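PDB 3LLK: sulfhydryl oxidase 1 from Homo sapiens, which uses bound flavin adenine dinucleotide to oxidise protein thiols to disulfides, passing the electrons on to molecular oxygen. Local coordinates for residues F86-A89 / L90-K94; V182-P185 / N186-V189; V189-L192 / W193-N197. All blocks are in the same frame, centred on the assembly; numbering follows the deposited sequence.

Interaction 1: residues F86-A89 / L90-K94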
loop_
_atom_site.group_PDB
_atom_site.type_symbol
_atom_site.label_atom_id
_atom_site.label_comp_id
_atom_site.label_asym_id
_atom_site.label_seq_id
_atom_site.Cartn_x
_atom_site.Cartn_y
_atom_site.Cartn_z
ATOM N N PHE A 86 13.851 13.334 -12.063
ATOM C CA PHE A 86 13.582 12.488 -10.901
ATOM C C PHE A 86 14.302 11.143 -11.081
ATOM O O PHE A 86 14.809 10.571 -10.121
ATOM C CB PHE A 86 12.073 12.260 -10.765
ATOM C CG PHE A 86 11.664 11.465 -9.539
ATOM C CD1 PHE A 86 11.849 11.981 -8.263
ATOM C CD2 PHE A 86 11.036 10.228 -9.674
ATOM C CE1 PHE A 86 11.406 11.284 -7.128
ATOM C CE2 PHE A 86 10.586 9.517 -8.549
ATOM C CZ PHE A 86 10.772 10.052 -7.273
ATOM N N LYS A 87 14.344 10.643 -12.315
ATOM C CA LYS A 87 15.010 9.370 -12.613
ATOM C C LYS A 87 16.502 9.468 -12.304
ATOM O O LYS A 87 17.122 8.507 -11.827
ATOM C CB LYS A 87 14.841 8.994 -14.086
ATOM C CG LYS A 87 15.696 7.807 -14.531
ATOM C CD LYS A 87 15.428 7.437 -15.979
ATOM C CE LYS A 87 16.346 6.329 -16.441
ATOM N NZ LYS A 87 17.774 6.756 -16.347
ATOM N N THR A 88 17.076 10.628 -12.609
ATOM C CA THR A 88 18.486 10.865 -12.357
ATOM C C THR A 88 18.748 10.832 -10.854
ATOM O O THR A 88 19.769 10.303 -10.416
ATOM C CB THR A 88 18.930 12.216 -12.952
ATOM O OG1 THR A 88 18.779 12.170 -14.379
ATOM C CG2 THR A 88 20.384 12.505 -12.619
ATOM N N ALA A 89 17.817 11.378 -10.069
ATOM C CA ALA A 89 17.953 11.396 -8.617
ATOM C C ALA A 89 17.887 9.974 -8.047
ATOM O O ALA A 89 18.590 9.644 -7.089
ATOM C CB ALA A 89 16.858 12.269 -7.996
ATOM N N LEU A 90 17.030 9.143 -8.635
ATOM C CA LEU A 90 16.888 7.752 -8.211
ATOM C C LEU A 90 18.179 7.005 -8.557
ATOM O O LEU A 90 18.718 6.272 -7.727
ATOM C CB LEU A 90 15.709 7.081 -8.929
ATOM C CG LEU A 90 14.294 7.624 -8.696
ATOM C CD1 LEU A 90 13.307 6.843 -9.544
ATOM C CD2 LEU A 90 13.924 7.515 -7.223
ATOM N N ASP A 91 18.668 7.201 -9.780
ATOM C CA ASP A 91 19.894 6.539 -10.233
ATOM C C ASP A 91 21.077 6.946 -9.357
ATOM O O ASP A 91 21.876 6.101 -8.967
ATOM C CB ASP A 91 20.212 6.886 -11.696
ATOM C CG ASP A 91 19.118 6.449 -12.665
ATOM O OD1 ASP A 91 18.307 5.563 -12.312
ATOM O OD2 ASP A 91 19.082 6.991 -13.796
ATOM N N ASP A 92 21.176 8.237 -9.043
ATOM C CA ASP A 92 22.265 8.741 -8.209
ATOM C C ASP A 92 22.252 8.116 -6.826
ATOM O O ASP A 92 23.303 7.928 -6.207
ATOM C CB ASP A 92 22.186 10.258 -8.060
ATOM C CG ASP A 92 22.619 10.987 -9.312
ATOM O OD1 ASP A 92 23.091 10.315 -10.255
ATOM O OD2 ASP A 92 22.493 12.228 -9.344
ATOM N N ARG A 93 21.055 7.792 -6.352
ATOM C CA ARG A 93 20.898 7.197 -5.039
ATOM C C ARG A 93 20.885 5.671 -5.101
ATOM O O ARG A 93 20.509 5.001 -4.143
ATOM C CB ARG A 93 19.640 7.766 -4.388
ATOM C CG ARG A 93 19.817 9.257 -4.113
ATOM C CD ARG A 93 18.536 9.999 -3.751
ATOM N NE ARG A 93 18.833 11.402 -3.462
ATOM C CZ ARG A 93 19.270 12.289 -4.359
ATOM N NH1 ARG A 93 19.457 11.935 -5.624
ATOM N NH2 ARG A 93 19.552 13.531 -3.980
ATOM N N LYS A 94 21.312 5.141 -6.243
ATOM C CA LYS A 94 21.415 3.700 -6.472
ATOM C C LYS A 94 20.177 2.869 -6.118
ATOM O O LYS A 94 20.301 1.804 -5.501
ATOM C CB LYS A 94 22.627 3.154 -5.691
ATOM C CG LYS A 94 23.916 3.943 -5.907
ATOM C CD LYS A 94 25.127 3.286 -5.242
ATOM C CE LYS A 94 25.448 1.935 -5.885
ATOM N NZ LYS A 94 26.776 1.390 -5.464
#
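K87 sets CG anti to the backbone N (chi1 170°) and bends at chi4, bringing NZ back to the carboxylate of D91 one helical turn on, whose CG stands beside its own N (chi1 -61°). NZ of K87 thereby comes 2.9 Å from OD2 of D91, on the syn lone pair of that oxygen, in an i to i+4 salt bridge. The other carboxylate oxygen is bridged to R28, so D91 joins its own turn to helix 16-30. A leucine in its place would probably leave both K87 and R28 without their acidic mate and weaken that tie between helices. On the buried flank, L90 lays its two methyls against the F86 ring; CD1 lies 3.9 Å from CE2, CD2 comes over a face, and L27 packs on both residues. The last turn has a different chemistry. The carbonyl of A89 takes two donors from R93: the backbone N at 3.2 Å from A89 O, lying above the carbonyl plane, and NH1 at 2.9 Å from A89 O, with the oxygen at the edge of the guanidinium. The R93 side chain also touches W72 of helix 60-75. Beyond it, K94, at positive phi, is the C-prime residue of a Schellman motif, its N bonded to D91 O at 2.9 Å. The C-terminal end of a helix carries the negative end of its dipole, so the R93 guanidinium there is likely to be favourable, whereas the D91 carboxylate, unfavourably placed near that end, is probably compensated by K87 and R28.

Interaction 2: residues V182-P185 / N186-V189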
loop_
_atom_site.group_PDB
_atom_site.type_symbol
_atom_site.label_atom_id
_atom_site.label_comp_id
_atom_site.label_asym_id
_atom_site.label_seq_id
_atom_site.Cartn_x
_atom_site.Cartn_y
_atom_site.Cartn_z
ATOM N N VAL A 182 -13.034 9.025 9.407
ATOM C CA VAL A 182 -11.862 8.518 10.107
ATOM C C VAL A 182 -11.287 9.600 11.024
ATOM O O VAL A 182 -10.784 10.615 10.551
ATOM C CB VAL A 182 -10.772 8.101 9.107
ATOM C CG1 VAL A 182 -9.610 7.470 9.851
ATOM C CG2 VAL A 182 -11.350 7.153 8.075
ATOM N N GLY A 183 -11.354 9.378 12.332
ATOM C CA GLY A 183 -10.845 10.366 13.262
ATOM C C GLY A 183 -9.652 9.940 14.093
ATOM O O GLY A 183 -9.325 10.596 15.081
ATOM N N SER A 184 -8.996 8.848 13.714
ATOM C CA SER A 184 -7.832 8.384 14.461
ATOM C C SER A 184 -7.010 7.370 13.674
ATOM O O SER A 184 -7.487 6.779 12.702
ATOM C CB SER A 184 -8.271 7.755 15.779
ATOM O OG SER A 184 -9.130 6.657 15.534
ATOM N N PRO A 185 -5.753 7.158 14.085
ATOM C CA PRO A 185 -4.908 6.191 13.378
ATOM C C PRO A 185 -5.559 4.804 13.349
ATOM O O PRO A 185 -5.549 4.132 12.324
ATOM C CB PRO A 185 -3.610 6.220 14.182
ATOM C CG PRO A 185 -3.567 7.638 14.685
ATOM C CD PRO A 185 -4.990 7.852 15.137
ATOM N N ASN A 186 -6.146 4.384 14.468
ATOM C CA ASN A 186 -6.791 3.069 14.520
ATOM C C ASN A 186 -7.981 3.002 13.577
ATOM O O ASN A 186 -8.191 1.992 12.892
ATOM C CB ASN A 186 -7.251 2.727 15.940
ATOM C CG ASN A 186 -6.099 2.348 16.850
ATOM O OD1 ASN A 186 -5.038 1.913 16.392
ATOM N ND2 ASN A 186 -6.308 2.491 18.148
ATOM N N ALA A 187 -8.768 4.072 13.553
ATOM C CA ALA A 187 -9.923 4.144 12.669
ATOM C C ALA A 187 -9.455 4.060 11.217
ATOM O O ALA A 187 -10.113 3.436 10.383
ATOM C CB ALA A 187 -10.683 5.454 12.898
ATOM N N ALA A 188 -8.326 4.704 10.921
ATOM C CA ALA A 188 -7.785 4.704 9.565
ATOM C C ALA A 188 -7.406 3.283 9.171
ATOM O O ALA A 188 -7.617 2.867 8.029
ATOM C CB ALA A 188 -6.571 5.623 9.471
ATOM N N VAL A 189 -6.854 2.538 10.120
ATOM C CA VAL A 189 -6.477 1.152 9.858
ATOM C C VAL A 189 -7.716 0.338 9.492
ATOM O O VAL A 189 -7.714 -0.413 8.514
ATOM C CB VAL A 189 -5.808 0.501 11.090
ATOM C CG1 VAL A 189 -5.795 -1.023 10.940
ATOM C CG2 VAL A 189 -4.379 1.023 11.238
#
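P185, A187 and N186 give up the most surface where the loop 182-185 turns into its helix, and each enters the junction differently. P185 occupies the first helical turn, where its ring nitrogen has no hydrogen to offer and none is called for by a backbone carbonyl. Its own carbonyl accepts from V189 N at 3.0 Å, the regular i to i+4 bond. A187 is held from the loop side. S184, the N-cap residue, places OG between its N and carbonyl carbon (chi1 60°), which turns the hydroxyl back over the helix start; OG then accepts from A187 N at 3.3 Å and also touches the A187 methyl. The S184 carbonyl meanwhile receives A188 N at 2.9 Å, nearly along the C=O axis, so side chain and backbone of one serine together bind two amides of the first turn. V182 reaches the helix with its CG1, which stands anti to the backbone N and lies 3.8 Å from CB of A187 and 3.6 Å from CB of A188. The same methyl approaches A188 CA to 3.3 Å, a tight fit. N186 contributes mostly its backbone and CB here, while its OD1 turns to K247 of helix 239-249. Around this helix start, A134 of helix 118-134 receives P185, N186 and V189, L243 of helix 239-249 covers N186 and V189, and L151 of helix 150-161 meets V182 and A188, so the N-terminal turn of helix 185-203 enters among three other helices.

Interaction 3: residues V189-L192 / W193-N197. With FAD (flavin-adenine dinucleotide), chain D.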
loop_
_atom_site.group_PDB
_atom_site.type_symbol
_atom_site.label_atom_id
_atom_site.label_comp_id
_atom_site.label_asym_id
_atom_site.label_seq_id
_atom_site.Cartn_x
_atom_site.Cartn_y
_atom_site.Cartn_z
ATOM N N VAL A 189 -6.854 2.538 10.120
ATOM C CA VAL A 189 -6.477 1.152 9.858
ATOM C C VAL A 189 -7.716 0.338 9.492
ATOM O O VAL A 189 -7.714 -0.413 8.514
ATOM C CB VAL A 189 -5.808 0.501 11.090
ATOM C CG1 VAL A 189 -5.795 -1.023 10.940
ATOM C CG2 VAL A 189 -4.379 1.023 11.238
ATOM N N LEU A 190 -8.771 0.496 10.286
ATOM C CA LEU A 190 -10.013 -0.231 10.069
ATOM C C LEU A 190 -10.725 0.240 8.815
ATOM O O LEU A 190 -11.391 -0.540 8.143
ATOM C CB LEU A 190 -10.940 -0.068 11.276
ATOM C CG LEU A 190 -10.492 -0.747 12.572
ATOM C CD1 LEU A 190 -11.417 -0.341 13.711
ATOM C CD2 LEU A 190 -10.497 -2.260 12.389
ATOM N N TRP A 191 -10.605 1.524 8.509
ATOM C CA TRP A 191 -11.256 2.064 7.321
ATOM C C TRP A 191 -10.700 1.421 6.056
ATOM O O TRP A 191 -11.453 1.057 5.149
ATOM C CB TRP A 191 -11.064 3.582 7.210
ATOM C CG TRP A 191 -11.825 4.141 6.036
ATOM C CD1 TRP A 191 -13.128 4.554 6.031
ATOM C CD2 TRP A 191 -11.377 4.223 4.675
ATOM N NE1 TRP A 191 -13.522 4.878 4.757
ATOM C CE2 TRP A 191 -12.469 4.687 3.903
ATOM C CE3 TRP A 191 -10.164 3.946 4.032
ATOM C CZ2 TRP A 191 -12.385 4.881 2.522
ATOM C CZ3 TRP A 191 -10.077 4.139 2.652
ATOM C CH2 TRP A 191 -11.187 4.604 1.914
ATOM N N LEU A 192 -9.379 1.307 5.986
ATOM C CA LEU A 192 -8.737 0.725 4.807
ATOM C C LEU A 192 -9.061 -0.759 4.724
ATOM O O LEU A 192 -9.292 -1.302 3.642
ATOM C CB LEU A 192 -7.219 0.912 4.876
ATOM C CG LEU A 192 -6.454 0.613 3.579
ATOM C CD1 LEU A 192 -6.963 1.495 2.457
ATOM C CD2 LEU A 192 -4.962 0.835 3.808
ATOM N N TRP A 193 -9.070 -1.409 5.882
ATOM C CA TRP A 193 -9.367 -2.828 5.969
ATOM C C TRP A 193 -10.757 -3.145 5.432
ATOM O O TRP A 193 -10.915 -4.006 4.558
ATOM C CB TRP A 193 -9.259 -3.286 7.423
ATOM C CG TRP A 193 -10.007 -4.551 7.731
ATOM C CD1 TRP A 193 -9.663 -5.821 7.367
ATOM C CD2 TRP A 193 -11.235 -4.660 8.462
ATOM N NE1 TRP A 193 -10.599 -6.715 7.830
ATOM C CE2 TRP A 193 -11.576 -6.030 8.503
ATOM C CE3 TRP A 193 -12.080 -3.731 9.083
ATOM C CZ2 TRP A 193 -12.734 -6.500 9.145
ATOM C CZ3 TRP A 193 -13.234 -4.197 9.723
ATOM C CH2 TRP A 193 -13.547 -5.571 9.745
ATOM N N SER A 194 -11.768 -2.455 5.955
ATOM C CA SER A 194 -13.135 -2.707 5.513
ATOM C C SER A 194 -13.350 -2.245 4.080
ATOM O O SER A 194 -14.115 -2.860 3.344
ATOM C CB SER A 194 -14.149 -2.039 6.455
ATOM O OG SER A 194 -14.038 -0.637 6.432
ATOM N N SER A 195 -12.683 -1.168 3.677
ATOM C CA SER A 195 -12.826 -0.690 2.306
ATOM C C SER A 195 -12.249 -1.742 1.353
ATOM O O SER A 195 -12.777 -1.977 0.269
ATOM C CB SER A 195 -12.102 0.649 2.114
ATOM O OG SER A 195 -12.813 1.726 2.723
ATOM N N HIS A 196 -11.164 -2.387 1.771
ATOM C CA HIS A 196 -10.549 -3.418 0.950
ATOM C C HIS A 196 -11.522 -4.603 0.835
ATOM O O HIS A 196 -11.660 -5.210 -0.232
ATOM C CB HIS A 196 -9.212 -3.840 1.577
ATOM C CG HIS A 196 -8.394 -4.756 0.718
ATOM N ND1 HIS A 196 -7.084 -5.071 1.014
ATOM C CD2 HIS A 196 -8.696 -5.434 -0.416
ATOM C CE1 HIS A 196 -6.615 -5.903 0.099
ATOM N NE2 HIS A 196 -7.573 -6.140 -0.779
ATOM N N ASN A 197 -12.222 -4.924 1.922
ATOM C CA ASN A 197 -13.167 -6.031 1.855
ATOM C C ASN A 197 -14.356 -5.718 0.953
ATOM O O ASN A 197 -14.914 -6.610 0.314
ATOM C CB ASN A 197 -13.626 -6.451 3.258
ATOM C CG ASN A 197 -12.722 -7.532 3.862
ATOM O OD1 ASN A 197 -12.151 -8.344 3.136
ATOM N ND2 ASN A 197 -12.610 -7.557 5.186
HETATM P PA FAD D . -5.368 -8.261 -2.989
HETATM O O1A FAD D . -4.416 -7.506 -3.848
HETATM O O2A FAD D . -6.803 -7.894 -2.846
HETATM O O5B FAD D . -4.799 -8.406 -1.534
HETATM C C5B FAD D . -3.422 -8.319 -1.163
HETATM C C4B FAD D . -3.360 -9.219 0.043
HETATM O O4B FAD D . -3.662 -8.355 1.172
HETATM C C3B FAD D . -3.985 -10.620 0.225
HETATM O O3B FAD D . -3.270 -11.706 -0.363
HETATM C C2B FAD D . -4.154 -10.634 1.676
HETATM O O2B FAD D . -3.065 -11.112 2.403
HETATM C C1B FAD D . -4.395 -9.173 2.089
HETATM N N9A FAD D . -5.731 -8.680 2.202
HETATM C C8A FAD D . -6.953 -9.050 1.579
HETATM N N7A FAD D . -8.006 -8.401 1.952
HETATM C C5A FAD D . -7.486 -7.533 2.903
HETATM C C6A FAD D . -8.146 -6.590 3.714
HETATM N N6A FAD D . -9.472 -6.400 3.695
HETATM N N1A FAD D . -7.427 -5.841 4.625
HETATM C C2A FAD D . -6.093 -6.014 4.839
HETATM N N3A FAD D . -5.428 -6.953 4.037
HETATM C C4A FAD D . -6.187 -7.690 3.074
HETATM N N1 FAD D . -9.269 -4.445 -9.473
HETATM C C2 FAD D . -10.362 -4.569 -10.305
HETATM O O2 FAD D . -10.347 -5.517 -11.107
HETATM N N3 FAD D . -11.300 -3.579 -10.044
HETATM C C4 FAD D . -11.240 -2.540 -9.083
HETATM O O4 FAD D . -12.180 -1.681 -9.009
HETATM C C4X FAD D . -10.102 -2.502 -8.303
HETATM N N5 FAD D . -9.893 -1.431 -7.375
HETATM C C5X FAD D . -8.701 -1.258 -6.621
HETATM C C6 FAD D . -8.572 -0.100 -5.831
HETATM C C7 FAD D . -7.385 0.054 -5.061
HETATM C C7M FAD D . -7.315 1.336 -4.230
HETATM C C8 FAD D . -6.353 -0.931 -5.079
HETATM C C8M FAD D . -5.047 -0.969 -4.312
HETATM C C9 FAD D . -6.502 -2.047 -5.901
HETATM C C9A FAD D . -7.623 -2.270 -6.744
HETATM N N10 FAD D . -8.004 -3.369 -7.670
HETATM C C10 FAD D . -9.086 -3.489 -8.502
HETATM C "C1'" FAD D . -7.172 -4.529 -7.608
HETATM C "C2'" FAD D . -7.530 -5.619 -6.645
HETATM O "O2'" FAD D . -8.031 -5.060 -5.405
HETATM C "C3'" FAD D . -6.475 -6.621 -6.286
HETATM O "O3'" FAD D . -5.314 -5.954 -5.809
HETATM C "C4'" FAD D . -6.089 -7.709 -7.274
HETATM O "O4'" FAD D . -7.269 -8.243 -7.944
HETATM C "C5'" FAD D . -5.217 -8.793 -6.807
HETATM O "O5'" FAD D . -5.957 -9.525 -5.826
HETATM P P FAD D . -5.342 -10.519 -4.805
HETATM O O1P FAD D . -6.333 -11.595 -4.756
HETATM O O2P FAD D . -3.962 -10.941 -5.157
HETATM O O3P FAD D . -5.264 -9.808 -3.362
#
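S195 packs against the indole of W191 from one helical turn away, its OG 3.1 Å above the ring plane and over the centre, with CB 4.0 Å from the centroid of the six-membered ring in a CH-pi contact. The S195 hydroxyl, placed beside its own N (chi1 -74°), also donates to W191 O at 2.9 Å, while S195 N reaches that oxygen from the opposite face of the carbonyl. M174 of helix 165-179 touches both residues, and W191 NE1 is bonded to S178. This is one flank of helix 185-203 in the helical Erv/ALR fold, and another side of the same helix meets the FAD, through W193 and H196. H196 lies with a face against the adenine, C5A of the FAD 3.1 Å above the imidazole plane, and NE2 donates to phosphate oxygen O2A at 2.8 Å; ND1 is bonded to H127. The adenine amino group N6A in turn donates to the W193 carbonyl at 2.9 Å. Packing is looser toward the partly exposed L190 and S194. L190 runs beside the buried W193 ring, the side chains meeting through L190 CD2 and W193 CE3, 3.9 Å apart; the ring edge also faces L190 O, to which S194 N donates.

Overall arrangement
Interaction 3 is the buried one, interaction 2 lies at the surface, and interaction 1 is partly buried. Interactions 2 and 3 share helix 185-203 and V189, with centres about 10 Å apart, and touch through V182 packing on W191; one starts the helix with a serine cap and small apolar side chains, the other continues it with aromatic rings and bonds to the cofactor. Interaction 1, on helix 83-92, lies across the centre of the chain, its centre about 34 Å from each of theirs. There a helix ends rather than begins, and charged side chains replace the hydroxyl cap and the adenine and phosphate contacts.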